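Local structure of Endoglucanase(Endo-1,4-beta-glucanase)protein (Pseudomonas stutzeri, 6R2J) at residues P197-F209 and W240-G254. The protein probably hydrolyses beta-1,4-glucosidic bonds of cellulose as a family 5 endoglucanase, and binds cellobiose in this crystal. Residues are numbered along the deposited sequence; the frame is centred on the assembly and turned at random. Where two conformers were deposited one is given.
Sequences PADRLIYEAHLYF and WLQKHGQKGFLGEYG. With BGC (beta-D-glucopyranose), chain E; TRS (2-amino-2-hydroxymethyl-propane-1,3-diol), chain G.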
loop_
_atom_site.group_PDB
_atom_site.type_symbol
_atom_site.label_atom_id
_atom_site.label_comp_id
_atom_site.label_asym_id
_atom_site.label_seq_id
_atom_site.Cartn_x
_atom_site.Cartn_y
_atom_site.Cartn_z
ATOM N N PRO A 197 5.967 -16.556 12.369
ATOM C CA PRO A 197 5.279 -17.681 13.019
ATOM C C PRO A 197 3.808 -17.383 13.311
ATOM O O PRO A 197 3.062 -18.310 13.660
ATOM C CB PRO A 197 6.090 -17.902 14.314
ATOM C CG PRO A 197 6.806 -16.641 14.526
ATOM C CD PRO A 197 7.100 -16.080 13.164
ATOM N N ALA A 198 3.365 -16.114 13.217
ATOM C CA ALA A 198 1.963 -15.773 13.440
ATOM C C ALA A 198 1.112 -16.168 12.234
ATOM O O ALA A 198 -0.119 -16.126 12.327
ATOM C CB ALA A 198 1.776 -14.247 13.740
ATOM N N ASP A 199 1.742 -16.459 11.085
ATOM C CA ASP A 199 1.033 -16.689 9.828
ATOM C C ASP A 199 0.121 -15.501 9.489
ATOM O O ASP A 199 -1.053 -15.646 9.139
ATOM C CB ASP A 199 0.291 -18.015 9.898
ATOM C CG ASP A 199 -0.068 -18.535 8.555
ATOM O OD1 ASP A 199 0.407 -17.994 7.550
ATOM O OD2 ASP A 199 -0.872 -19.478 8.498
ATOM N N ARG A 200 0.658 -14.300 9.647
ATOM C CA ARG A 200 -0.108 -13.101 9.343
ATOM C C ARG A 200 0.714 -12.154 8.515
ATOM O O ARG A 200 0.869 -10.974 8.829
ATOM C CB ARG A 200 -0.656 -12.440 10.584
ATOM C CG ARG A 200 -1.879 -13.159 11.136
ATOM C CD ARG A 200 -2.317 -12.395 12.383
ATOM N NE ARG A 200 -3.600 -12.887 12.914
ATOM C CZ ARG A 200 -3.799 -13.988 13.625
ATOM N NH1 ARG A 200 -2.777 -14.762 13.827
ATOM N NH2 ARG A 200 -5.047 -14.322 14.030
ATOM N N LEU A 201 1.259 -12.687 7.431
ATOM C CA LEU A 201 2.082 -11.935 6.493
ATOM C C LEU A 201 1.465 -12.042 5.108
ATOM O O LEU A 201 0.966 -13.113 4.723
ATOM C CB LEU A 201 3.474 -12.557 6.437
ATOM C CG LEU A 201 4.708 -11.798 5.964
ATOM C CD1 LEU A 201 5.799 -12.118 6.931
ATOM C CD2 LEU A 201 4.958 -12.266 4.553
ATOM N N ILE A 202 1.523 -10.936 4.361
ATOM C CA ILE A 202 1.051 -10.881 2.979
ATOM C C ILE A 202 2.108 -10.149 2.159
ATOM O O ILE A 202 2.695 -9.163 2.612
ATOM C CB ILE A 202 -0.344 -10.222 2.864
ATOM C CG1 ILE A 202 -1.332 -11.049 3.704
ATOM C CG2 ILE A 202 -0.755 -10.104 1.424
ATOM C CD1 ILE A 202 -2.637 -10.295 4.074
ATOM N N TYR A 203 2.337 -10.638 0.944
ATOM C CA TYR A 203 3.312 -10.060 0.028
ATOM C C TYR A 203 2.599 -9.110 -0.906
ATOM O O TYR A 203 1.433 -9.298 -1.243
ATOM C CB TYR A 203 4.048 -11.130 -0.750
ATOM C CG TYR A 203 4.940 -11.908 0.169
ATOM C CD1 TYR A 203 4.447 -13.011 0.855
ATOM C CD2 TYR A 203 6.262 -11.507 0.404
ATOM C CE1 TYR A 203 5.247 -13.727 1.712
ATOM C CE2 TYR A 203 7.088 -12.237 1.248
ATOM C CZ TYR A 203 6.572 -13.348 1.903
ATOM O OH TYR A 203 7.362 -14.102 2.751
ATOM N N GLU A 204 3.288 -8.050 -1.273
ATOM C CA GLU A 204 2.626 -6.912 -1.880
ATOM C C GLU A 204 3.526 -6.378 -2.971
ATOM O O GLU A 204 4.693 -6.064 -2.713
ATOM C CB GLU A 204 2.408 -5.763 -0.896
ATOM C CG GLU A 204 2.131 -4.453 -1.635
ATOM C CD GLU A 204 1.932 -3.269 -0.680
ATOM O OE1 GLU A 204 2.025 -3.445 0.568
ATOM O OE2 GLU A 204 1.701 -2.158 -1.188
ATOM N N ALA A 205 2.948 -6.219 -4.161
ATOM C CA ALA A 205 3.605 -5.659 -5.331
ATOM C C ALA A 205 2.766 -4.501 -5.855
ATOM O O ALA A 205 1.579 -4.356 -5.519
ATOM C CB ALA A 205 3.750 -6.682 -6.468
ATOM N N HIS A 206 3.409 -3.714 -6.729
ATOM C CA HIS A 206 2.844 -2.556 -7.404
ATOM C C HIS A 206 2.867 -2.818 -8.893
ATOM O O HIS A 206 3.689 -3.590 -9.387
ATOM C CB HIS A 206 3.644 -1.299 -7.067
ATOM C CG HIS A 206 3.560 -0.946 -5.617
ATOM N ND1 HIS A 206 4.295 0.056 -5.034
ATOM C CD2 HIS A 206 2.822 -1.492 -4.619
ATOM C CE1 HIS A 206 4.022 0.108 -3.741
ATOM N NE2 HIS A 206 3.101 -0.793 -3.473
ATOM N N LEU A 207 1.938 -2.189 -9.599
ATOM C CA LEU A 207 1.780 -2.493 -11.013
ATOM C C LEU A 207 1.125 -1.318 -11.718
ATOM O O LEU A 207 0.008 -0.932 -11.378
ATOM C CB LEU A 207 0.927 -3.768 -11.180
ATOM C CG LEU A 207 0.635 -4.356 -12.572
ATOM C CD1 LEU A 207 0.261 -5.849 -12.385
ATOM C CD2 LEU A 207 -0.432 -3.560 -13.315
ATOM N N TYR A 208 1.818 -0.777 -12.709
ATOM C CA TYR A 208 1.298 0.277 -13.549
ATOM C C TYR A 208 1.356 -0.168 -15.006
ATOM O O TYR A 208 1.931 -1.203 -15.352
ATOM C CB TYR A 208 2.058 1.581 -13.303
ATOM C CG TYR A 208 1.806 2.168 -11.932
ATOM C CD1 TYR A 208 0.721 3.001 -11.711
ATOM C CD2 TYR A 208 2.670 1.900 -10.863
ATOM C CE1 TYR A 208 0.500 3.566 -10.457
ATOM C CE2 TYR A 208 2.443 2.417 -9.599
ATOM C CZ TYR A 208 1.370 3.273 -9.397
ATOM O OH TYR A 208 1.145 3.842 -8.166
ATOM N N PHE A 209 0.747 0.623 -15.871
ATOM C CA PHE A 209 0.489 0.185 -17.235
ATOM C C PHE A 209 1.384 0.827 -18.293
ATOM O O PHE A 209 1.220 0.501 -19.477
ATOM C CB PHE A 209 -0.970 0.500 -17.589
ATOM C CG PHE A 209 -1.985 -0.229 -16.761
ATOM C CD1 PHE A 209 -1.638 -1.386 -16.048
ATOM C CD2 PHE A 209 -3.302 0.213 -16.736
ATOM C CE1 PHE A 209 -2.583 -2.066 -15.307
ATOM C CE2 PHE A 209 -4.261 -0.478 -16.030
ATOM C CZ PHE A 209 -3.898 -1.610 -15.298
ATOM N N TRP A 240 3.902 -16.662 -8.602
ATOM C CA TRP A 240 4.872 -16.813 -7.521
ATOM C C TRP A 240 4.185 -16.995 -6.175
ATOM O O TRP A 240 4.599 -17.838 -5.370
ATOM C CB TRP A 240 5.756 -15.571 -7.463
ATOM C CG TRP A 240 6.860 -15.636 -6.502
ATOM C CD1 TRP A 240 8.146 -16.064 -6.739
ATOM C CD2 TRP A 240 6.821 -15.222 -5.136
ATOM N NE1 TRP A 240 8.895 -15.962 -5.594
ATOM C CE2 TRP A 240 8.108 -15.449 -4.593
ATOM C CE3 TRP A 240 5.822 -14.699 -4.305
ATOM C CZ2 TRP A 240 8.419 -15.164 -3.249
ATOM C CZ3 TRP A 240 6.141 -14.402 -2.962
ATOM C CH2 TRP A 240 7.419 -14.641 -2.455
ATOM N N LEU A 241 3.142 -16.202 -5.901
ATOM C CA LEU A 241 2.360 -16.406 -4.681
ATOM C C LEU A 241 1.783 -17.825 -4.603
ATOM O O LEU A 241 1.945 -18.518 -3.597
ATOM C CB LEU A 241 1.242 -15.373 -4.608
ATOM C CG LEU A 241 1.758 -13.945 -4.424
ATOM C CD1 LEU A 241 0.616 -12.957 -4.742
ATOM C CD2 LEU A 241 2.291 -13.678 -3.062
ATOM N N GLN A 242 1.107 -18.280 -5.648
ATOM C CA GLN A 242 0.534 -19.619 -5.592
ATOM C C GLN A 242 1.606 -20.671 -5.359
ATOM O O GLN A 242 1.410 -21.601 -4.564
ATOM C CB GLN A 242 -0.248 -19.900 -6.875
ATOM C CG GLN A 242 -1.449 -18.955 -7.067
ATOM C CD GLN A 242 -2.198 -19.182 -8.364
ATOM O OE1 GLN A 242 -3.431 -19.333 -8.368
ATOM N NE2 GLN A 242 -1.457 -19.221 -9.474
ATOM N N LYS A 243 2.746 -20.553 -6.044
ATOM C CA LYS A 243 3.772 -21.584 -5.926
ATOM C C LYS A 243 4.358 -21.622 -4.520
ATOM O O LYS A 243 4.621 -22.702 -3.980
ATOM C CB LYS A 243 4.861 -21.374 -6.977
ATOM C CG LYS A 243 4.415 -21.678 -8.409
ATOM C CD LYS A 243 4.868 -23.076 -8.835
ATOM C CE LYS A 243 3.848 -23.725 -9.760
ATOM N NZ LYS A 243 4.300 -25.047 -10.281
ATOM N N HIS A 244 4.555 -20.461 -3.906
ATOM C CA HIS A 244 5.090 -20.410 -2.554
ATOM C C HIS A 244 4.033 -20.512 -1.468
ATOM O O HIS A 244 4.383 -20.413 -0.290
ATOM C CB HIS A 244 5.860 -19.125 -2.367
ATOM C CG HIS A 244 7.119 -19.106 -3.137
ATOM N ND1 HIS A 244 7.164 -18.757 -4.464
ATOM C CD2 HIS A 244 8.367 -19.482 -2.796
ATOM C CE1 HIS A 244 8.404 -18.877 -4.901
ATOM N NE2 HIS A 244 9.155 -19.307 -3.903
ATOM N N GLY A 245 2.770 -20.710 -1.835
ATOM C CA GLY A 245 1.698 -20.822 -0.865
ATOM C C GLY A 245 1.451 -19.577 -0.041
ATOM O O GLY A 245 1.113 -19.680 1.146
ATOM N N GLN A 246 1.550 -18.405 -0.650
ATOM C CA GLN A 246 1.501 -17.150 0.090
ATOM C C GLN A 246 0.374 -16.271 -0.419
ATOM O O GLN A 246 -0.141 -16.469 -1.530
ATOM C CB GLN A 246 2.825 -16.389 -0.054
ATOM C CG GLN A 246 4.035 -17.232 0.400
ATOM C CD GLN A 246 3.923 -17.612 1.887
ATOM O OE1 GLN A 246 4.414 -18.653 2.328
ATOM N NE2 GLN A 246 3.284 -16.750 2.658
ATOM N N LYS A 247 0.017 -15.283 0.417
ATOM C CA LYS A 247 -1.092 -14.369 0.151
ATOM C C LYS A 247 -0.571 -13.090 -0.485
ATOM O O LYS A 247 0.494 -12.602 -0.132
ATOM C CB LYS A 247 -1.867 -13.999 1.421
ATOM C CG LYS A 247 -2.472 -15.172 2.179
ATOM C CD LYS A 247 -2.736 -14.779 3.629
ATOM C CE LYS A 247 -1.443 -14.502 4.434
ATOM N NZ LYS A 247 -1.729 -14.255 5.873
ATOM N N GLY A 248 -1.358 -12.530 -1.400
ATOM C CA GLY A 248 -0.950 -11.313 -2.081
ATOM C C GLY A 248 -1.808 -10.069 -1.917
ATOM O O GLY A 248 -2.973 -10.129 -1.525
ATOM N N PHE A 249 -1.237 -8.932 -2.314
ATOM C CA PHE A 249 -1.865 -7.619 -2.223
ATOM C C PHE A 249 -1.224 -6.789 -3.336
ATOM O O PHE A 249 0.008 -6.692 -3.417
ATOM C CB PHE A 249 -1.668 -7.037 -0.805
ATOM C CG PHE A 249 -2.154 -5.614 -0.642
ATOM C CD1 PHE A 249 -3.383 -5.199 -1.166
ATOM C CD2 PHE A 249 -1.375 -4.696 0.018
ATOM C CE1 PHE A 249 -3.831 -3.881 -1.018
ATOM C CE2 PHE A 249 -1.800 -3.366 0.155
ATOM C CZ PHE A 249 -3.037 -2.961 -0.357
ATOM N N LEU A 250 -2.045 -6.243 -4.232
ATOM C CA LEU A 250 -1.545 -5.289 -5.223
ATOM C C LEU A 250 -1.728 -3.871 -4.679
ATOM O O LEU A 250 -2.740 -3.202 -4.924
ATOM C CB LEU A 250 -2.261 -5.476 -6.548
ATOM C CG LEU A 250 -1.491 -4.845 -7.698
ATOM C CD1 LEU A 250 -0.210 -5.660 -8.110
ATOM C CD2 LEU A 250 -2.441 -4.652 -8.871
ATOM N N GLY A 251 -0.721 -3.411 -3.937
ATOM C CA GLY A 251 -0.846 -2.206 -3.127
ATOM C C GLY A 251 -0.914 -0.902 -3.882
ATOM O O GLY A 251 -1.261 0.131 -3.293
ATOM N N GLU A 252 -0.520 -0.905 -5.137
ATOM C CA GLU A 252 -0.711 0.278 -5.953
ATOM C C GLU A 252 -0.893 -0.092 -7.412
ATOM O O GLU A 252 -0.266 -1.019 -7.913
ATOM C CB GLU A 252 0.493 1.195 -5.971
ATOM C CG GLU A 252 0.801 1.859 -4.665
ATOM C CD GLU A 252 1.987 2.770 -4.777
ATOM O OE1 GLU A 252 2.353 3.131 -5.937
ATOM O OE2 GLU A 252 2.564 3.086 -3.710
ATOM N N TYR A 253 -1.705 0.712 -8.092
ATOM C CA TYR A 253 -2.051 0.615 -9.500
ATOM C C TYR A 253 -2.917 1.856 -9.701
ATOM O O TYR A 253 -3.617 2.267 -8.770
ATOM C CB TYR A 253 -2.814 -0.667 -9.818
ATOM C CG TYR A 253 -4.269 -0.612 -9.486
ATOM C CD1 TYR A 253 -4.711 -0.919 -8.202
ATOM C CD2 TYR A 253 -5.203 -0.264 -10.452
ATOM C CE1 TYR A 253 -6.007 -0.887 -7.898
ATOM C CE2 TYR A 253 -6.531 -0.216 -10.141
ATOM C CZ TYR A 253 -6.934 -0.510 -8.871
ATOM O OH TYR A 253 -8.287 -0.448 -8.587
ATOM N N GLY A 254 -2.878 2.482 -10.879
ATOM C CA GLY A 254 -3.684 3.664 -11.138
ATOM C C GLY A 254 -3.601 4.007 -12.604
ATOM O O GLY A 254 -2.722 3.520 -13.318
HETATM C C2 BGC E . 8.516 -0.330 -10.952
HETATM C C3 BGC E . 7.647 -1.166 -10.067
HETATM C C4 BGC E . 6.856 -0.163 -9.293
HETATM C C5 BGC E . 6.508 1.121 -9.977
HETATM C C6 BGC E . 5.676 1.838 -8.956
HETATM C C1 BGC E . 8.206 1.087 -11.499
HETATM O O2 BGC E . 9.092 -1.285 -11.933
HETATM O O3 BGC E . 8.398 -2.006 -9.183
HETATM O O4 BGC E . 5.830 -1.030 -8.869
HETATM O O5 BGC E . 7.800 1.834 -10.281
HETATM O O6 BGC E . 5.683 3.246 -9.309
HETATM C C TRS G . 4.459 5.578 -6.087
HETATM C C1 TRS G . 4.334 5.418 -4.562
HETATM C C2 TRS G . 3.126 6.022 -6.721
HETATM C C3 TRS G . 5.578 6.595 -6.421
HETATM N N TRS G . 4.773 4.239 -6.634
HETATM O O1 TRS G . 4.861 4.176 -4.171
HETATM O O2 TRS G . 3.169 5.921 -8.141
HETATM O O3 TRS G . 6.789 6.205 -5.796
HETATM O O HOH W 1 1.420 -15.058 2.818
HETATM O O HOH W 2 -1.812 0.366 -12.929
#
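Tyr203 N gives a nearly straight bond to Lys247 O (2.9 Å), the first of the backbone bonds that pair strand 201-206 in parallel with strand 248-252, its neighbour in the TIM barrel, joined to it through helix 229-244. Ala205 exchanges bonds with Phe249 O and Gly251 N, and Leu207 N continues the pairing to Glu252 O (3.0 Å). Water 1 links Leu201 O to Lys247 N, and water 2 joins Leu207 O to Gly254 N.

Aromatic and apolar contacts fill the helix-facing side: the edge of Trp240 meets the face of Tyr203 in a T-shaped pair, planes at 75°, while Leu241 CD2 touches Tyr203 CB.

Polar groups gather at the C-terminal ends. Glu252 CG lies 3.7 Å from the His206 ring centroid, and its extended chain (chi2 -179°) carries the carboxylate on across that face. Tyr208 OH donates to Glu252 OE1 (2.6 Å) from the anti side; a phenylalanine here would probably leave OE1 without this donor and the carboxylate freer to turn. His206 NE2 binds Glu204 OE2 (3.0 Å), and ND1 pairs with Glu144.

Arg56 and a Tris molecule also engage Glu252, so together with Tyr208 they fix the rotation of its carboxylate at the sugar-binding end of the barrel.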